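Local coordinates for protein bvu-3222 (Bacteroides vulgatus ATCC 8482, PDB 3FYF) that is of unknown function but belongs to the DUF4251 family and is probably exported to the periplasm, at residues Asp53-Arg58 with Leu158-Tyr163; Val119-Gly124 with Val134-Thr139; Gln30-Ser35 with Thr142-Val147; Asn68-Glu73 with Thr83-Phe88. All blocks are in the same frame, centred on the assembly; numbering follows the deposited sequence.

Overall arrangement
All four contacts lie within the DUF4251 range and reach one antiparallel sheet. Along the chain, contacts 4 and 2 come in series, and both are nested inside the loops closed by contacts 1 and 3, whose segments alternate. Strands 119-126, 132-138, 144-151 and 158-166 are successive neighbours, so contacts 2, 3 and 1 follow one another across the sheet. Contact 3 brings helix 27-44 to the start of strand 144-151. The centres of contacts 1 and 4 are 10 Å apart, those of contacts 3 and 4 about 21 Å. Contacts 1, 2 and 3 touch the second subunit; contact 4 does not. Residues of contacts 1 to 3 thus hold the fold together and also border the second subunit.

Contact 1: residues Asp53-Arg58 with Leu158-Tyr163; sequences DNVVFR and LTMNGY
Asp-53 and Asn-54 both face Asn-161 in a classic beta bulge, where strand 54-57 pairs antiparallel with strand 158-166. Asn-161 O accepts from Asp-53 N at 2.8 Å and from Asn-54 N at 3.0 Å. The first bond is bent, 143° at the hydrogen; the second is nearly straight. Further along, Val-56 and Thr-159 form a hydrogen-bonded pair, bonded in both directions.

The side chains of Asn-54 and Asn-161 also bond. Asn-161 ND2 gives a nearly straight bond to Asn-54 OD1, 2.9 Å long, and the two amide planes are turned 47° apart. Asn-54 CG sits between its backbone N and carbonyl carbon (chi1 62°), which brings OD1 over to Asn-161. On the other sheet face, Val-55 CG1 meets Leu-158 CG at 3.7 Å. The same methyl lies over one face of the Phe-57 ring, offset toward its rim. Leu-158 CD1 approaches that ring obliquely at CE1.

A second shell holds these groups. Ser-146 OG bonds Asn-161 OD1, so both ends of that amide are engaged. Phe-85 meets the Phe-57 ring edge-to-face. In the second subunit, Met-62 packs on Asn-161. Next to Asn-54 in sequence, Asp-53 offers OD2 to Asn-54 ND2 at 3.2 Å, on the anti side of the carboxylate.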
# COMPACT_ATOMS: atom_id res chain seq x y z
N ASP B 53 7.67 2.01 -0.62
CA ASP B 53 7.46 0.63 -0.22
C ASP B 53 6.75 -0.14 -1.33
O ASP B 53 7.11 -1.28 -1.64
CB ASP B 53 6.64 0.58 1.06
CG ASP B 53 6.26 -0.82 1.44
OD1 ASP B 53 7.17 -1.60 1.82
OD2 ASP B 53 5.06 -1.15 1.35
N ASN B 54 5.73 0.47 -1.93
CA ASN B 54 5.07 -0.13 -3.09
C ASN B 54 4.67 0.89 -4.15
O ASN B 54 4.63 2.08 -3.89
CB ASN B 54 3.85 -0.97 -2.66
CG ASN B 54 2.78 -0.16 -1.99
OD1 ASN B 54 1.90 0.41 -2.64
ND2 ASN B 54 2.83 -0.11 -0.66
N VAL B 55 4.38 0.40 -5.35
CA VAL B 55 4.03 1.24 -6.47
C VAL B 55 2.76 0.68 -7.08
O VAL B 55 2.64 -0.53 -7.22
CB VAL B 55 5.20 1.31 -7.52
CG1 VAL B 55 4.75 1.90 -8.83
CG2 VAL B 55 6.39 2.10 -6.95
N VAL B 56 1.81 1.57 -7.39
CA VAL B 56 0.53 1.21 -8.03
C VAL B 56 0.43 1.90 -9.40
O VAL B 56 0.61 3.12 -9.51
CB VAL B 56 -0.70 1.57 -7.14
CG1 VAL B 56 -2.01 1.11 -7.78
CG2 VAL B 56 -0.57 0.95 -5.74
N PHE B 57 0.15 1.12 -10.43
CA PHE B 57 0.08 1.59 -11.81
C PHE B 57 -1.36 1.85 -12.19
O PHE B 57 -2.28 1.45 -11.47
CB PHE B 57 0.73 0.57 -12.75
CG PHE B 57 2.16 0.26 -12.41
CD1 PHE B 57 3.20 1.02 -12.96
CD2 PHE B 57 2.48 -0.77 -11.52
CE1 PHE B 57 4.52 0.75 -12.64
CE2 PHE B 57 3.80 -1.04 -11.19
CZ PHE B 57 4.82 -0.28 -11.75
N ARG B 58 -1.58 2.53 -13.32
CA ARG B 58 -2.93 2.91 -13.75
C ARG B 58 -3.77 1.71 -14.23
O ARG B 58 -4.99 1.80 -14.31
CB ARG B 58 -2.91 4.02 -14.81
CG ARG B 58 -2.36 3.62 -16.18
CD ARG B 58 -2.78 4.64 -17.25
NE ARG B 58 -4.11 4.37 -17.78
CZ ARG B 58 -4.38 4.09 -19.06
NH1 ARG B 58 -5.63 3.85 -19.43
NH2 ARG B 58 -3.41 4.04 -19.96
N LEU B 158 1.20 6.81 -12.11
CA LEU B 158 1.98 6.06 -11.13
C LEU B 158 1.86 6.62 -9.72
O LEU B 158 2.04 7.81 -9.50
CB LEU B 158 3.45 5.99 -11.57
CG LEU B 158 4.41 5.06 -10.82
CD1 LEU B 158 5.33 4.32 -11.78
CD2 LEU B 158 5.21 5.81 -9.78
N THR B 159 1.57 5.75 -8.76
CA THR B 159 1.50 6.14 -7.36
C THR B 159 2.56 5.36 -6.56
O THR B 159 2.66 4.16 -6.71
CB THR B 159 0.09 5.89 -6.78
OG1 THR B 159 -0.88 6.61 -7.56
CG2 THR B 159 -0.00 6.34 -5.34
N MET B 160 3.33 6.06 -5.73
CA MET B 160 4.28 5.45 -4.79
C MET B 160 3.77 5.60 -3.37
O MET B 160 3.49 6.72 -2.93
CB MET B 160 5.65 6.12 -4.87
CG MET B 160 6.37 6.00 -6.19
SD MET B 160 8.11 6.52 -6.13
CE MET B 160 8.53 6.04 -7.77
N ASN B 161 3.67 4.48 -2.66
CA ASN B 161 3.25 4.48 -1.26
C ASN B 161 4.43 4.11 -0.39
O ASN B 161 5.05 3.09 -0.62
CB ASN B 161 2.11 3.49 -1.03
CG ASN B 161 0.88 3.84 -1.84
OD1 ASN B 161 0.33 4.93 -1.71
ND2 ASN B 161 0.44 2.92 -2.69
N GLY B 162 4.72 4.93 0.60
CA GLY B 162 5.87 4.68 1.45
C GLY B 162 6.02 5.66 2.59
O GLY B 162 5.03 6.13 3.14
N TYR B 163 7.27 5.96 2.93
CA TYR B 163 7.61 6.74 4.11
C TYR B 163 8.27 8.05 3.72
O TYR B 163 9.23 8.06 2.94
CB TYR B 163 8.52 5.92 5.05
CG TYR B 163 7.87 4.64 5.54
CD1 TYR B 163 7.06 4.64 6.67
CD2 TYR B 163 8.03 3.44 4.85
CE1 TYR B 163 6.43 3.47 7.11
CE2 TYR B 163 7.40 2.26 5.27
CZ TYR B 163 6.61 2.28 6.41
OH TYR B 163 6.01 1.12 6.83

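Contact 2: residues Val119-Gly124 with Val134-Thr139; sequences VYYNYG and VSIVLT
Tyr-123 lays its ring over Val-134 in the antiparallel beta hairpin of strands 119-126 and 132-138. Val-119/Leu-138, Tyr-121/Ile-136 and Tyr-123/Val-134 are hydrogen-bonded pairs, bonded both ways. Tyr-123 CG lies between the backbone N and the carbonyl carbon (chi1 63°), a placement that folds the ring across the neighbouring strand. From CB the side chain passes to CD2, which lies near Val-134 CB. Tyr-123 CE2 then meets Val-134 CG2 at 3.7 Å. At the ring edge, Tyr-123 CE1 meets Ile-136 CD1 at 3.8 Å, in the ring plane. Tyr-123 CZ touches Val-134 CG1 at 3.5 Å, and OH is equally close to that methyl. Val-134 CB sits over the face, a CH-pi contact. With an alanine here, Val-134 would probably lose its aromatic cover and a gap would open beside Ile-136.

On the opposite sheet face, Tyr-120 CE1 lies 3.7 Å from Val-137 CG1. There too Asn-122 ND2 bonds back to Tyr-121 O, from above the carbonyl plane. A water accepts from that ND2 and donates to Ile-136 O. Asn-59 of the second subunit packs on Tyr-120. The chemistry is thus divided: the Tyr-123 face is largely apolar and buried, while the Asn-122 face admits water and reaches the other subunit.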
# COMPACT_ATOMS: atom_id res chain seq x y z
N VAL B 119 -1.73 16.15 5.33
CA VAL B 119 -1.10 17.21 4.54
C VAL B 119 -1.14 16.92 3.04
O VAL B 119 -0.83 15.82 2.60
CB VAL B 119 0.35 17.46 5.00
CG1 VAL B 119 1.04 18.56 4.17
CG2 VAL B 119 0.36 17.80 6.46
N TYR B 120 -1.53 17.93 2.27
CA TYR B 120 -1.64 17.82 0.83
C TYR B 120 -0.60 18.73 0.20
O TYR B 120 -0.75 19.95 0.18
CB TYR B 120 -3.08 18.15 0.39
CG TYR B 120 -4.09 17.17 0.98
CD1 TYR B 120 -4.51 16.06 0.26
CD2 TYR B 120 -4.58 17.34 2.28
CE1 TYR B 120 -5.42 15.15 0.80
CE2 TYR B 120 -5.48 16.43 2.83
CZ TYR B 120 -5.89 15.34 2.09
OH TYR B 120 -6.79 14.46 2.65
N TYR B 121 0.47 18.11 -0.30
CA TYR B 121 1.63 18.81 -0.84
C TYR B 121 1.72 18.56 -2.35
O TYR B 121 1.94 17.43 -2.80
CB TYR B 121 2.89 18.29 -0.14
CG TYR B 121 4.15 19.09 -0.37
CD1 TYR B 121 5.00 18.80 -1.44
CD2 TYR B 121 4.52 20.11 0.50
CE1 TYR B 121 6.17 19.52 -1.64
CE2 TYR B 121 5.70 20.84 0.30
CZ TYR B 121 6.51 20.54 -0.77
OH TYR B 121 7.68 21.24 -0.98
N ASN B 122 1.52 19.63 -3.13
CA ASN B 122 1.50 19.55 -4.59
C ASN B 122 2.63 20.39 -5.20
O ASN B 122 2.98 21.43 -4.66
CB ASN B 122 0.15 20.03 -5.14
CG ASN B 122 -1.02 19.10 -4.81
OD1 ASN B 122 -2.17 19.43 -5.06
ND2 ASN B 122 -0.72 17.93 -4.27
N TYR B 123 3.17 19.93 -6.33
CA TYR B 123 4.22 20.65 -7.07
C TYR B 123 4.47 20.10 -8.48
O TYR B 123 4.00 19.01 -8.83
CB TYR B 123 5.55 20.69 -6.28
CG TYR B 123 6.19 19.33 -6.02
CD1 TYR B 123 5.80 18.57 -4.91
CD2 TYR B 123 7.18 18.82 -6.85
CE1 TYR B 123 6.38 17.34 -4.64
CE2 TYR B 123 7.76 17.59 -6.59
CZ TYR B 123 7.36 16.86 -5.49
OH TYR B 123 7.93 15.63 -5.22
N GLY B 124 5.20 20.87 -9.28
CA GLY B 124 5.61 20.46 -10.61
C GLY B 124 7.11 20.24 -10.69
O GLY B 124 7.87 20.78 -9.88
N VAL B 134 3.21 16.44 -9.38
CA VAL B 134 3.34 15.50 -8.29
C VAL B 134 2.34 15.88 -7.21
O VAL B 134 2.16 17.07 -6.90
CB VAL B 134 4.77 15.55 -7.69
CG1 VAL B 134 4.93 14.54 -6.57
CG2 VAL B 134 5.83 15.29 -8.76
N SER B 135 1.66 14.88 -6.65
CA SER B 135 0.71 15.09 -5.58
C SER B 135 0.98 14.14 -4.42
O SER B 135 0.87 12.92 -4.57
CB SER B 135 -0.72 14.94 -6.11
OG SER B 135 -1.67 15.43 -5.18
N ILE B 136 1.36 14.70 -3.27
CA ILE B 136 1.67 13.94 -2.07
C ILE B 136 0.55 14.13 -1.05
O ILE B 136 0.13 15.24 -0.78
CB ILE B 136 3.04 14.35 -1.44
CG1 ILE B 136 4.19 14.12 -2.41
CG2 ILE B 136 3.28 13.60 -0.12
CD1 ILE B 136 5.54 14.73 -1.98
N VAL B 137 0.08 13.02 -0.49
CA VAL B 137 -0.82 13.07 0.65
C VAL B 137 -0.07 12.40 1.80
O VAL B 137 0.31 11.24 1.68
CB VAL B 137 -2.14 12.31 0.37
CG1 VAL B 137 -3.04 12.38 1.59
CG2 VAL B 137 -2.86 12.89 -0.88
N LEU B 138 0.16 13.15 2.87
CA LEU B 138 0.78 12.63 4.10
C LEU B 138 -0.28 12.37 5.16
O LEU B 138 -1.05 13.26 5.51
CB LEU B 138 1.84 13.61 4.62
CG LEU B 138 2.43 13.50 6.04
CD1 LEU B 138 3.32 12.28 6.19
CD2 LEU B 138 3.21 14.76 6.36
N THR B 139 -0.33 11.14 5.67
CA THR B 139 -1.28 10.76 6.71
C THR B 139 -0.91 11.41 8.05
O THR B 139 0.22 11.26 8.52
CB THR B 139 -1.36 9.22 6.85
OG1 THR B 139 -1.62 8.62 5.57
CG2 THR B 139 -2.47 8.81 7.81
O HOH W 1 -1.85 16.27 -2.54

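Contact 3: residues Gln30-Ser35 with Thr142-Val147; sequences QQDSVS and TNQASV
Here helix 27-44 meets the ST turn that leads into strand 144-151. Ser-35 and Asn-143 carry the side-chain packing. Ser-35 CB lies against the Asn-143 amide, 3.6 Å from its CG. Asn-143 CB in turn sits 3.5 Å from Ser-35 O. The Asn-143 CG is set between its own backbone N and carbonyl carbon (chi1 75°), which stands the amide beside the helix. Ser-35 OG turns back along the helix instead and bonds Gln-31 O at 2.9 Å. That oxygen also accepts from Ser-35 N, on the opposite face of its carbonyl plane.

One turn earlier, Asp-32 O receives a CA-H...O contact from Thr-142 CA at 3.5 Å. A water joins the same parts of the chain: it donates to Asp-32 OD1 at 2.8 Å and accepts from Asn-143 N at 3.0 Å. Thr-142 OG1 accepts from Gln-144 N, closing the ST turn, and bonds Thr-139 O as well. Gln-144 OE1 accepts from Phe-64 N of the second subunit. Arg-63 of that subunit makes a long, weak ion pair with Asp-32 OD2. Direct contact between helix and turn is therefore van der Waals and CA-H...O in kind, and the polar link runs through the water.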
# COMPACT_ATOMS: atom_id res chain seq x y z
N GLN B 30 3.42 7.50 19.50
CA GLN B 30 4.33 8.60 19.80
C GLN B 30 5.52 8.62 18.85
O GLN B 30 6.01 9.68 18.47
CB GLN B 30 4.81 8.53 21.26
CG GLN B 30 3.73 8.86 22.30
CD GLN B 30 4.14 8.50 23.72
OE1 GLN B 30 5.29 8.16 23.99
NE2 GLN B 30 3.18 8.58 24.64
N GLN B 31 5.99 7.42 18.48
CA GLN B 31 7.01 7.24 17.45
C GLN B 31 6.53 7.76 16.10
O GLN B 31 7.28 8.43 15.37
CB GLN B 31 7.35 5.75 17.33
CG GLN B 31 8.42 5.42 16.30
CD GLN B 31 8.71 3.93 16.18
OE1 GLN B 31 9.35 3.49 15.22
NE2 GLN B 31 8.25 3.15 17.15
N ASP B 32 5.29 7.42 15.76
CA ASP B 32 4.66 7.87 14.52
C ASP B 32 4.44 9.38 14.56
O ASP B 32 4.56 10.05 13.54
CB ASP B 32 3.37 7.11 14.25
CG ASP B 32 3.62 5.74 13.63
OD1 ASP B 32 4.73 5.53 13.09
OD2 ASP B 32 2.71 4.88 13.67
N SER B 33 4.16 9.90 15.75
CA SER B 33 4.08 11.35 15.97
C SER B 33 5.42 12.06 15.76
O SER B 33 5.46 13.16 15.19
CB SER B 33 3.51 11.65 17.35
OG SER B 33 2.13 11.33 17.38
N VAL B 34 6.52 11.43 16.19
CA VAL B 34 7.87 11.96 15.97
C VAL B 34 8.20 12.03 14.48
O VAL B 34 8.65 13.08 13.98
CB VAL B 34 8.95 11.14 16.75
CG1 VAL B 34 10.36 11.36 16.20
CG2 VAL B 34 8.90 11.48 18.24
N SER B 35 7.93 10.94 13.77
CA SER B 35 8.13 10.84 12.33
C SER B 35 7.25 11.82 11.54
O SER B 35 7.66 12.31 10.50
CB SER B 35 7.85 9.41 11.86
OG SER B 35 8.41 8.47 12.75
N THR B 142 1.55 10.39 11.31
CA THR B 142 2.47 9.37 10.77
C THR B 142 3.43 10.02 9.78
O THR B 142 3.26 11.19 9.43
CB THR B 142 1.73 8.25 9.98
OG1 THR B 142 1.24 8.80 8.75
CG2 THR B 142 0.57 7.61 10.75
N ASN B 143 4.44 9.27 9.31
CA ASN B 143 5.19 9.67 8.10
C ASN B 143 4.84 8.83 6.87
O ASN B 143 5.60 8.77 5.90
CB ASN B 143 6.72 9.75 8.35
CG ASN B 143 7.41 8.38 8.44
OD1 ASN B 143 8.61 8.28 8.17
ND2 ASN B 143 6.68 7.35 8.84
N GLN B 144 3.67 8.21 6.91
CA GLN B 144 3.20 7.38 5.82
C GLN B 144 2.54 8.26 4.78
O GLN B 144 1.66 9.07 5.08
CB GLN B 144 2.24 6.32 6.36
CG GLN B 144 2.93 5.35 7.31
CD GLN B 144 1.96 4.51 8.10
OE1 GLN B 144 0.85 4.23 7.65
NE2 GLN B 144 2.39 4.08 9.28
N ALA B 145 3.01 8.15 3.54
CA ALA B 145 2.55 9.07 2.51
C ALA B 145 2.43 8.40 1.16
O ALA B 145 3.13 7.43 0.87
CB ALA B 145 3.46 10.30 2.44
N SER B 146 1.53 8.95 0.34
CA SER B 146 1.26 8.49 -1.01
C SER B 146 1.60 9.59 -2.01
O SER B 146 1.16 10.74 -1.86
CB SER B 146 -0.22 8.16 -1.13
OG SER B 146 -0.45 7.35 -2.27
N VAL B 147 2.35 9.25 -3.05
CA VAL B 147 2.79 10.21 -4.06
C VAL B 147 2.23 9.82 -5.42
O VAL B 147 2.60 8.77 -5.94
CB VAL B 147 4.33 10.25 -4.20
CG1 VAL B 147 4.75 11.33 -5.17
CG2 VAL B 147 4.98 10.50 -2.89
O HOH W 2 4.68 6.46 10.47

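Contact 4: residues Asn68-Glu73 with Thr83-Phe88; sequences NTNYVE and TAFTNF
The Thr-83 hydroxyl donates a hydrogen bond to Asn-70 OD1. Thr-83 OG1 lies 2.9 Å from Asn-70 OD1, in the carbonyl plane of the amide. OG1 is anti to the backbone N of Thr-83 (chi1 -163°), and this turns it to the asparagine. The CA of Thr-83 also lies 3.7 Å from Thr-69 O.

Ala-84 follows with a second bond to the same oxygen. Its N reaches Asn-70 OD1 at 3.3 Å, from above the carbonyl plane, although the N-H points well at the oxygen (160°). Ala-84 CB stands 4.1 Å from Asn-70 OD1. Strands 71-75 and 78-83 form an antiparallel hairpin, and these bonds join the residue just before its first strand to the last residue of its second strand and the one after it. Asn-70 ND2 bonds Ser-66 O, so the amide is held at both ends. A leucine in its place would probably leave Thr-83 OG1 and Ala-84 N without their shared acceptor, and Ser-66 O without this donor.

Phe-85 comes next. Phe-85 CE2 approaches Asn-70 OD1 obliquely at 4.0 Å. The ring also touches Tyr-90. Further on, Phe-88 packs on Leu-158 and Ile-149, outside this contact.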
# COMPACT_ATOMS: atom_id res chain seq x y z
N ASN B 68 15.46 2.10 -2.51
CA ASN B 68 16.73 2.53 -3.10
C ASN B 68 16.59 2.92 -4.57
O ASN B 68 17.30 3.81 -5.05
CB ASN B 68 17.81 1.44 -2.96
CG ASN B 68 18.46 1.43 -1.59
OD1 ASN B 68 18.20 2.28 -0.74
ND2 ASN B 68 19.33 0.44 -1.37
N THR B 69 15.69 2.24 -5.28
CA THR B 69 15.50 2.45 -6.72
C THR B 69 14.13 3.02 -7.09
O THR B 69 13.83 3.21 -8.27
CB THR B 69 15.76 1.15 -7.52
OG1 THR B 69 14.96 0.08 -6.99
CG2 THR B 69 17.24 0.76 -7.47
N ASN B 70 13.29 3.27 -6.09
CA ASN B 70 12.01 3.94 -6.29
C ASN B 70 11.80 4.99 -5.22
O ASN B 70 11.54 4.67 -4.06
CB ASN B 70 10.83 2.95 -6.29
CG ASN B 70 10.95 1.89 -7.36
OD1 ASN B 70 10.37 2.01 -8.44
ND2 ASN B 70 11.70 0.83 -7.07
N TYR B 71 11.96 6.25 -5.60
CA TYR B 71 11.83 7.35 -4.67
C TYR B 71 11.36 8.64 -5.34
O TYR B 71 11.35 8.76 -6.56
CB TYR B 71 13.14 7.58 -3.89
CG TYR B 71 14.35 7.93 -4.74
CD1 TYR B 71 14.64 9.25 -5.07
CD2 TYR B 71 15.22 6.93 -5.18
CE1 TYR B 71 15.75 9.57 -5.85
CE2 TYR B 71 16.34 7.24 -5.96
CZ TYR B 71 16.60 8.57 -6.28
OH TYR B 71 17.69 8.90 -7.05
N VAL B 72 10.95 9.59 -4.50
CA VAL B 72 10.59 10.92 -4.94
C VAL B 72 11.33 11.88 -4.00
O VAL B 72 11.19 11.79 -2.79
CB VAL B 72 9.04 11.12 -4.89
CG1 VAL B 72 8.68 12.58 -4.79
CG2 VAL B 72 8.38 10.50 -6.13
N GLU B 73 12.13 12.77 -4.57
CA GLU B 73 13.00 13.63 -3.76
C GLU B 73 12.88 15.10 -4.15
O GLU B 73 12.83 15.42 -5.32
CB GLU B 73 14.45 13.17 -3.90
CG GLU B 73 15.40 13.81 -2.90
CD GLU B 73 16.85 13.65 -3.28
OE1 GLU B 73 17.50 14.70 -3.52
OE2 GLU B 73 17.34 12.50 -3.35
N THR B 83 12.06 5.91 -10.74
CA THR B 83 11.38 4.62 -10.69
C THR B 83 12.06 3.60 -11.62
O THR B 83 12.76 3.98 -12.56
CB THR B 83 9.85 4.75 -10.97
OG1 THR B 83 9.18 3.56 -10.52
CG2 THR B 83 9.54 5.00 -12.44
N ALA B 84 11.85 2.32 -11.33
CA ALA B 84 12.48 1.24 -12.09
C ALA B 84 11.65 0.78 -13.30
O ALA B 84 12.03 -0.17 -14.00
CB ALA B 84 12.77 0.05 -11.17
N PHE B 85 10.54 1.46 -13.55
CA PHE B 85 9.71 1.18 -14.71
C PHE B 85 9.83 2.28 -15.76
O PHE B 85 10.34 3.37 -15.47
CB PHE B 85 8.25 1.01 -14.30
CG PHE B 85 8.06 0.20 -13.05
CD1 PHE B 85 8.07 -1.18 -13.10
CD2 PHE B 85 7.88 0.82 -11.82
CE1 PHE B 85 7.89 -1.93 -11.95
CE2 PHE B 85 7.70 0.08 -10.67
CZ PHE B 85 7.71 -1.30 -10.73
N THR B 86 9.37 2.00 -16.97
CA THR B 86 9.94 2.60 -18.17
C THR B 86 9.15 3.85 -18.58
O THR B 86 9.65 4.97 -18.49
CB THR B 86 9.96 1.61 -19.35
OG1 THR B 86 10.64 0.41 -18.95
CG2 THR B 86 10.67 2.22 -20.54
N ASN B 87 7.92 3.64 -19.04
CA ASN B 87 6.93 4.71 -19.09
C ASN B 87 5.84 4.54 -18.05
O ASN B 87 4.66 4.45 -18.38
CB ASN B 87 6.32 4.80 -20.49
CG ASN B 87 6.56 6.14 -21.15
OD1 ASN B 87 7.56 6.81 -20.88
ND2 ASN B 87 5.65 6.54 -22.03
N PHE B 88 6.24 4.49 -16.78
CA PHE B 88 5.30 4.27 -15.69
C PHE B 88 4.35 3.13 -16.00
O PHE B 88 3.16 3.18 -15.67
CB PHE B 88 4.51 5.55 -15.40
CG PHE B 88 5.36 6.78 -15.25
CD1 PHE B 88 5.87 7.13 -14.01
CD2 PHE B 88 5.65 7.57 -16.34
CE1 PHE B 88 6.66 8.26 -13.87
CE2 PHE B 88 6.44 8.70 -16.21
CZ PHE B 88 6.95 9.04 -14.97